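Local coordinates for protein probable oxidoreductase (Pseudomonas aeruginosa, PDB 4B7C) that probably acts as an NADP-dependent oxidoreductase of the medium-chain dehydrogenase/reductase family, at residues L48-M58 and L313-F324. Sequence-based numbering, arbitrary orientation.
Sequences LSLDPAMRGWM and LETFPETLLKLF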
ATOM      1  N   LEU B  48     -28.539 -16.687   8.570  1.00 31.60           N
ATOM      2  CA  LEU B  48     -27.097 -16.813   8.333  1.00 31.50           C
ATOM      3  C   LEU B  48     -26.635 -15.911   7.218  1.00 30.53           C
ATOM      4  O   LEU B  48     -27.343 -15.694   6.233  1.00 32.93           O
ATOM      5  CB  LEU B  48     -26.719 -18.240   7.992  1.00 31.43           C
ATOM      6  CG  LEU B  48     -27.079 -19.285   9.041  1.00 31.56           C
ATOM      7  CD1 LEU B  48     -26.701 -20.657   8.512  1.00 30.73           C
ATOM      8  CD2 LEU B  48     -26.450 -19.015  10.413  1.00 29.53           C
ATOM      9  N   SER B  49     -25.460 -15.325   7.423  1.00 32.33           N
ATOM     10  CA  SER B  49     -24.854 -14.448   6.443  1.00 32.72           C
ATOM     11  C   SER B  49     -24.072 -15.281   5.428  1.00 33.71           C
ATOM     12  O   SER B  49     -23.177 -16.038   5.784  1.00 30.73           O
ATOM     13  CB  SER B  49     -23.919 -13.445   7.095  1.00 32.45           C
ATOM     14  OG  SER B  49     -23.243 -12.694   6.097  1.00 35.95           O
ATOM     15  N   LEU B  50     -24.441 -15.151   4.163  1.00 36.16           N
ATOM     16  CA  LEU B  50     -23.658 -15.742   3.091  1.00 37.96           C
ATOM     17  C   LEU B  50     -22.773 -14.642   2.503  1.00 37.40           C
ATOM     18  O   LEU B  50     -23.285 -13.642   1.981  1.00 34.92           O
ATOM     19  CB  LEU B  50     -24.561 -16.396   2.042  1.00 40.33           C
ATOM     20  CG  LEU B  50     -25.031 -17.831   2.330  1.00 42.13           C
ATOM     21  CD1 LEU B  50     -25.551 -18.025   3.744  1.00 43.45           C
ATOM     22  CD2 LEU B  50     -26.111 -18.219   1.332  1.00 44.30           C
ATOM     23  N   ASP B  51     -21.455 -14.862   2.604  1.00 37.82           N
ATOM     24  CA  ASP B  51     -20.416 -13.868   2.278  1.00 40.48           C
ATOM     25  C   ASP B  51     -19.327 -14.437   1.377  1.00 37.95           C
ATOM     26  O   ASP B  51     -18.872 -15.561   1.594  1.00 35.41           O
ATOM     27  CB  ASP B  51     -19.634 -13.391   3.527  1.00 45.36           C
ATOM     28  CG  ASP B  51     -20.538 -12.845   4.644  1.00 51.21           C
ATOM     29  OD1 ASP B  51     -21.354 -11.947   4.345  1.00 53.28           O
ATOM     30  OD2 ASP B  51     -20.420 -13.285   5.825  1.00 55.39           O
ATOM     31  N   PRO B  52     -18.844 -13.633   0.413  1.00 39.45           N
ATOM     32  CA  PRO B  52     -17.738 -14.095  -0.455  1.00 40.45           C
ATOM     33  C   PRO B  52     -16.512 -14.559   0.325  1.00 40.33           C
ATOM     34  O   PRO B  52     -15.791 -15.453  -0.140  1.00 42.17           O
ATOM     35  CB  PRO B  52     -17.406 -12.850  -1.290  1.00 39.52           C
ATOM     36  CG  PRO B  52     -18.675 -12.065  -1.309  1.00 40.95           C
ATOM     37  CD  PRO B  52     -19.273 -12.271   0.055  1.00 39.53           C
ATOM     38  N   ALA B  53     -16.275 -13.951   1.491  1.00 39.74           N
ATOM     39  CA  ALA B  53     -15.160 -14.350   2.367  1.00 39.27           C
ATOM     40  C   ALA B  53     -15.201 -15.833   2.721  1.00 37.92           C
ATOM     41  O   ALA B  53     -14.173 -16.421   3.072  1.00 37.69           O
ATOM     42  CB  ALA B  53     -15.123 -13.499   3.630  1.00 40.35           C
ATOM     43  N   MET B  54     -16.379 -16.438   2.612  1.00 36.70           N
ATOM     44  CA  MET B  54     -16.537 -17.885   2.867  1.00 38.07           C
ATOM     45  C   MET B  54     -15.634 -18.751   1.982  1.00 37.36           C
ATOM     46  O   MET B  54     -15.175 -19.828   2.380  1.00 36.80           O
ATOM     47  CB  MET B  54     -17.983 -18.322   2.647  1.00 38.45           C
ATOM     48  CG  MET B  54     -18.891 -18.003   3.812  1.00 39.82           C
ATOM     49  SD  MET B  54     -20.605 -18.338   3.489  1.00 38.76           S
ATOM     50  CE  MET B  54     -21.255 -18.842   5.087  1.00 36.37           C
ATOM     51  N   ARG B  55     -15.373 -18.260   0.780  1.00 41.33           N
ATOM     52  CA  ARG B  55     -14.473 -18.957  -0.147  1.00 44.48           C
ATOM     53  C   ARG B  55     -13.036 -19.046   0.425  1.00 41.87           C
ATOM     54  O   ARG B  55     -12.383 -20.113   0.412  1.00 42.21           O
ATOM     55  CB  ARG B  55     -14.549 -18.278  -1.523  1.00 47.08           C
ATOM     56  CG  ARG B  55     -14.153 -19.177  -2.700  1.00 49.25           C
ATOM     57  CD  ARG B  55     -14.573 -20.601  -2.691  1.00 52.70           C
ATOM     58  NE  ARG B  55     -13.686 -21.407  -3.525  1.00 54.33           N
ATOM     59  CZ  ARG B  55     -12.531 -21.967  -3.164  1.00 55.98           C
ATOM     60  NH1 ARG B  55     -12.046 -21.846  -1.934  1.00 54.56           N
ATOM     61  NH2 ARG B  55     -11.847 -22.669  -4.070  1.00 56.56           N
ATOM     62  N   GLY B  56     -12.571 -17.945   1.004  1.00 42.01           N
ATOM     63  CA  GLY B  56     -11.268 -17.922   1.657  1.00 41.45           C
ATOM     64  C   GLY B  56     -11.218 -18.831   2.869  1.00 44.19           C
ATOM     65  O   GLY B  56     -10.197 -19.475   3.138  1.00 44.24           O
ATOM     66  N   TRP B  57     -12.310 -18.871   3.626  1.00 45.05           N
ATOM     67  CA  TRP B  57     -12.369 -19.686   4.858  1.00 41.98           C
ATOM     68  C   TRP B  57     -12.273 -21.149   4.566  1.00 42.36           C
ATOM     69  O   TRP B  57     -11.889 -21.940   5.439  1.00 40.77           O
ATOM     70  CB  TRP B  57     -13.657 -19.436   5.637  1.00 40.96           C
ATOM     71  CG  TRP B  57     -13.897 -18.003   5.999  1.00 41.16           C
ATOM     72  CD1 TRP B  57     -12.962 -16.981   6.093  1.00 41.94           C
ATOM     73  CD2 TRP B  57     -15.174 -17.387   6.382  1.00 40.41           C
ATOM     74  NE1 TRP B  57     -13.562 -15.810   6.454  1.00 41.53           N
ATOM     75  CE2 TRP B  57     -14.885 -15.982   6.646  1.00 41.26           C
ATOM     76  CE3 TRP B  57     -16.475 -17.838   6.507  1.00 39.25           C
ATOM     77  CZ2 TRP B  57     -15.876 -15.083   7.018  1.00 41.92           C
ATOM     78  CZ3 TRP B  57     -17.471 -16.931   6.881  1.00 39.89           C
ATOM     79  CH2 TRP B  57     -17.182 -15.584   7.124  1.00 41.22           C
ATOM     80  N   MET B  58     -12.654 -21.519   3.346  1.00 44.00           N
ATOM     81  CA  MET B  58     -12.585 -22.912   2.909  1.00 46.20           C
ATOM     82  C   MET B  58     -11.189 -23.340   2.439  1.00 46.55           C
ATOM     83  O   MET B  58     -10.865 -24.532   2.436  1.00 43.70           O
ATOM     84  CB  MET B  58     -13.589 -23.160   1.779  1.00 50.23           C
ATOM     85  CG  MET B  58     -15.026 -23.254   2.262  1.00 54.13           C
ATOM     86  SD  MET B  58     -16.191 -23.574   0.896  1.00 58.00           S
ATOM     87  CE  MET B  58     -16.446 -21.929   0.251  1.00 50.56           C
ATOM     88  N   LEU B 313     -32.068 -23.953   5.332  1.00 37.07           N
ATOM     89  CA  LEU B 313     -30.696 -24.350   5.625  1.00 37.59           C
ATOM     90  C   LEU B 313     -30.161 -25.334   4.579  1.00 41.77           C
ATOM     91  O   LEU B 313     -29.014 -25.227   4.131  1.00 41.52           O
ATOM     92  CB  LEU B 313     -30.615 -24.998   7.006  1.00 34.84           C
ATOM     93  CG  LEU B 313     -29.241 -25.538   7.392  1.00 34.74           C
ATOM     94  CD1 LEU B 313     -28.275 -24.370   7.579  1.00 32.54           C
ATOM     95  CD2 LEU B 313     -29.309 -26.382   8.643  1.00 31.77           C
ATOM     96  N   GLU B 314     -31.022 -26.270   4.192  1.00 42.86           N
ATOM     97  CA  GLU B 314     -30.683 -27.340   3.245  1.00 47.34           C
ATOM     98  C   GLU B 314     -30.225 -26.810   1.867  1.00 44.07           C
ATOM     99  O   GLU B 314     -29.507 -27.496   1.158  1.00 45.89           O
ATOM    100  CB  GLU B 314     -31.849 -28.364   3.117  1.00 52.64           C
ATOM    101  CG  GLU B 314     -33.125 -27.851   2.430  1.00 58.48           C
ATOM    102  CD  GLU B 314     -34.030 -27.017   3.334  1.00 64.57           C
ATOM    103  OE1 GLU B 314     -33.697 -26.796   4.524  1.00 59.09           O
ATOM    104  OE2 GLU B 314     -35.093 -26.566   2.840  1.00 72.04           O
ATOM    105  N   THR B 315     -30.644 -25.600   1.504  1.00 41.86           N
ATOM    106  CA  THR B 315     -30.265 -24.986   0.224  1.00 42.43           C
ATOM    107  C   THR B 315     -28.871 -24.336   0.220  1.00 42.57           C
ATOM    108  O   THR B 315     -28.429 -23.821  -0.811  1.00 41.49           O
ATOM    109  CB  THR B 315     -31.264 -23.900  -0.222  1.00 44.19           C
ATOM    110  OG1 THR B 315     -31.120 -22.730   0.599  1.00 42.80           O
ATOM    111  CG2 THR B 315     -32.711 -24.430  -0.170  1.00 41.21           C
ATOM    112  N   PHE B 316     -28.180 -24.400   1.353  1.00 41.04           N
ATOM    113  CA  PHE B 316     -26.899 -23.692   1.538  1.00 40.40           C
ATOM    114  C   PHE B 316     -25.872 -23.814   0.375  1.00 39.65           C
ATOM    115  O   PHE B 316     -25.433 -22.794  -0.164  1.00 38.22           O
ATOM    116  CB  PHE B 316     -26.249 -24.088   2.874  1.00 39.47           C
ATOM    117  CG  PHE B 316     -24.836 -23.602   3.020  1.00 39.10           C
ATOM    118  CD1 PHE B 316     -24.573 -22.262   3.187  1.00 39.97           C
ATOM    119  CD2 PHE B 316     -23.768 -24.482   2.907  1.00 41.48           C
ATOM    120  CE1 PHE B 316     -23.273 -21.805   3.268  1.00 40.18           C
ATOM    121  CE2 PHE B 316     -22.454 -24.039   2.989  1.00 41.96           C
ATOM    122  CZ  PHE B 316     -22.207 -22.686   3.172  1.00 40.03           C
ATOM    123  N   PRO B 317     -25.483 -25.045  -0.008  1.00 41.26           N
ATOM    124  CA  PRO B 317     -24.491 -25.193  -1.101  1.00 43.03           C
ATOM    125  C   PRO B 317     -24.867 -24.488  -2.385  1.00 43.72           C
ATOM    126  O   PRO B 317     -23.996 -23.902  -3.021  1.00 50.92           O
ATOM    127  CB  PRO B 317     -24.437 -26.714  -1.341  1.00 42.39           C
ATOM    128  CG  PRO B 317     -24.895 -27.306  -0.061  1.00 42.67           C
ATOM    129  CD  PRO B 317     -25.951 -26.360   0.455  1.00 41.76           C
ATOM    130  N   GLU B 318     -26.134 -24.588  -2.793  1.00 44.90           N
ATOM    131  CA  GLU B 318     -26.574 -23.948  -4.040  1.00 45.49           C
ATOM    132  C   GLU B 318     -26.631 -22.455  -3.848  1.00 46.91           C
ATOM    133  O   GLU B 318     -26.185 -21.711  -4.716  1.00 47.32           O
ATOM    134  CB  GLU B 318     -27.940 -24.440  -4.550  1.00 48.05           C
ATOM    135  CG  GLU B 318     -29.135 -24.384  -3.634  1.00 47.74           C
ATOM    136  CD  GLU B 318     -29.440 -25.714  -2.971  1.00 47.18           C
ATOM    137  OE1 GLU B 318     -28.507 -26.208  -2.320  1.00 48.56           O
ATOM    138  OE2 GLU B 318     -30.582 -26.268  -3.077  1.00 51.05           O
ATOM    139  N   THR B 319     -27.230 -22.038  -2.731  1.00 44.44           N
ATOM    140  CA  THR B 319     -27.418 -20.620  -2.442  1.00 41.43           C
ATOM    141  C   THR B 319     -26.084 -19.905  -2.367  1.00 42.01           C
ATOM    142  O   THR B 319     -25.954 -18.785  -2.835  1.00 42.89           O
ATOM    143  CB  THR B 319     -28.210 -20.400  -1.136  1.00 42.45           C
ATOM    144  OG1 THR B 319     -29.468 -21.095  -1.199  1.00 43.79           O
ATOM    145  CG2 THR B 319     -28.443 -18.913  -0.916  1.00 40.54           C
ATOM    146  N   LEU B 320     -25.087 -20.584  -1.818  1.00 43.25           N
ATOM    147  CA  LEU B 320     -23.718 -20.054  -1.778  1.00 45.41           C
ATOM    148  C   LEU B 320     -23.143 -19.694  -3.160  1.00 47.86           C
ATOM    149  O   LEU B 320     -22.436 -18.696  -3.293  1.00 43.81           O
ATOM    150  CB  LEU B 320     -22.779 -21.045  -1.075  1.00 46.71           C
ATOM    151  CG  LEU B 320     -21.370 -20.499  -0.758  1.00 49.45           C
ATOM    152  CD1 LEU B 320     -21.420 -19.206   0.049  1.00 52.39           C
ATOM    153  CD2 LEU B 320     -20.476 -21.503  -0.049  1.00 50.39           C
ATOM    154  N   LEU B 321     -23.439 -20.515  -4.169  1.00 49.56           N
ATOM    155  CA  LEU B 321     -22.980 -20.273  -5.552  1.00 47.88           C
ATOM    156  C   LEU B 321     -23.547 -19.003  -6.147  1.00 48.16           C
ATOM    157  O   LEU B 321     -22.872 -18.332  -6.932  1.00 49.87           O
ATOM    158  CB  LEU B 321     -23.331 -21.441  -6.468  1.00 48.86           C
ATOM    159  CG  LEU B 321     -22.543 -22.706  -6.106  1.00 51.29           C
ATOM    160  CD1 LEU B 321     -22.729 -23.813  -7.126  1.00 55.28           C
ATOM    161  CD2 LEU B 321     -21.059 -22.418  -5.914  1.00 51.26           C
ATOM    162  N   LYS B 322     -24.765 -18.653  -5.735  1.00 48.36           N
ATOM    163  CA  LYS B 322     -25.437 -17.436  -6.190  1.00 52.45           C
ATOM    164  C   LYS B 322     -24.627 -16.193  -5.861  1.00 50.57           C
ATOM    165  O   LYS B 322     -24.770 -15.142  -6.497  1.00 53.44           O
ATOM    166  CB  LYS B 322     -26.828 -17.356  -5.544  1.00 55.69           C
ATOM    167  CG  LYS B 322     -27.676 -16.152  -5.914  1.00 59.69           C
ATOM    168  CD  LYS B 322     -29.049 -16.203  -5.239  1.00 62.31           C
ATOM    169  CE  LYS B 322     -29.989 -15.116  -5.736  1.00 63.67           C
ATOM    170  NZ  LYS B 322     -31.245 -15.112  -4.919  1.00 64.96           N
ATOM    171  N   LEU B 323     -23.789 -16.313  -4.838  1.00 52.70           N
ATOM    172  CA  LEU B 323     -22.914 -15.238  -4.402  1.00 54.69           C
ATOM    173  C   LEU B 323     -21.886 -14.880  -5.478  1.00 54.56           C
ATOM    174  O   LEU B 323     -21.502 -13.719  -5.621  1.00 53.50           O
ATOM    175  CB  LEU B 323     -22.195 -15.668  -3.124  1.00 56.50           C
ATOM    176  CG  LEU B 323     -21.983 -14.594  -2.052  1.00 56.16           C
ATOM    177  CD1 LEU B 323     -23.104 -13.571  -1.979  1.00 52.67           C
ATOM    178  CD2 LEU B 323     -21.805 -15.272  -0.701  1.00 55.14           C
ATOM    179  N   PHE B 324     -21.463 -15.877  -6.246  1.00 59.37           N
ATOM    180  CA  PHE B 324     -20.445 -15.672  -7.285  1.00 63.17           C
ATOM    181  C   PHE B 324     -20.985 -15.643  -8.703  1.00 66.15           C
ATOM    182  O   PHE B 324     -20.230 -15.828  -9.656  1.00 70.21           O
ATOM    183  CB  PHE B 324     -19.372 -16.741  -7.208  1.00 61.96           C
ATOM    184  CG  PHE B 324     -18.759 -16.892  -5.847  1.00 61.80           C
ATOM    185  CD1 PHE B 324     -17.842 -15.958  -5.368  1.00 63.79           C
ATOM    186  CD2 PHE B 324     -19.086 -17.971  -5.052  1.00 60.44           C
ATOM    187  CE1 PHE B 324     -17.273 -16.110  -4.112  1.00 63.62           C
ATOM    188  CE2 PHE B 324     -18.523 -18.128  -3.800  1.00 59.99           C
ATOM    189  CZ  PHE B 324     -17.620 -17.194  -3.325  1.00 62.07           C
TER
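Within the GroES-like catalytic domain of this medium-chain dehydrogenase/reductase, L50, P52 and M54, where strand 41-49 runs on into helix 53-58, pack against F316 and L320 of helix 316-321 and against L323, farther along the chain. No hydrogen bond crosses the interface, which is almost wholly apolar and buries 533 Å². L50 meets the helix with both methyls: CD2 is pressed tightly against T319 CG2 at 3.3 Å, the two side chains crossing at about a right angle, while CD1 comes to the edge of the F316 ring. With chi1 at -56°, T319 turns CG2 toward L50, while OG1, beside the backbone N, donates to T315 O from above the carbonyl plane; that oxygen also accepts a hydrogen bond from T319 N. L323 lays CD2 over the backbone of the bend, 3.3 Å from D51 C, and touches P52 CD at 4.0 Å. M54 reaches in from the opposite direction to F316: M54 CE stands at the ring edge, 4.0 Å from F316 CE1, and M54 SD rests 3.6 Å from L320 CD1. The other L320 methyl, CD2, meets M58 CE tip to tip at 4.1 Å. Next to L323, F324 CZ lies 3.7 Å from R55 CB, although the guanidinium leads away to N59 and G19. The D51 carboxylate makes a salt bridge with K331, outside the two segments, although its backbone touches L323. Strand 331-335 backs the contact, L332 touching both L50 and L323; V310 of strand 307-311 packs on T319, and L13 of strand 7-13 on M58.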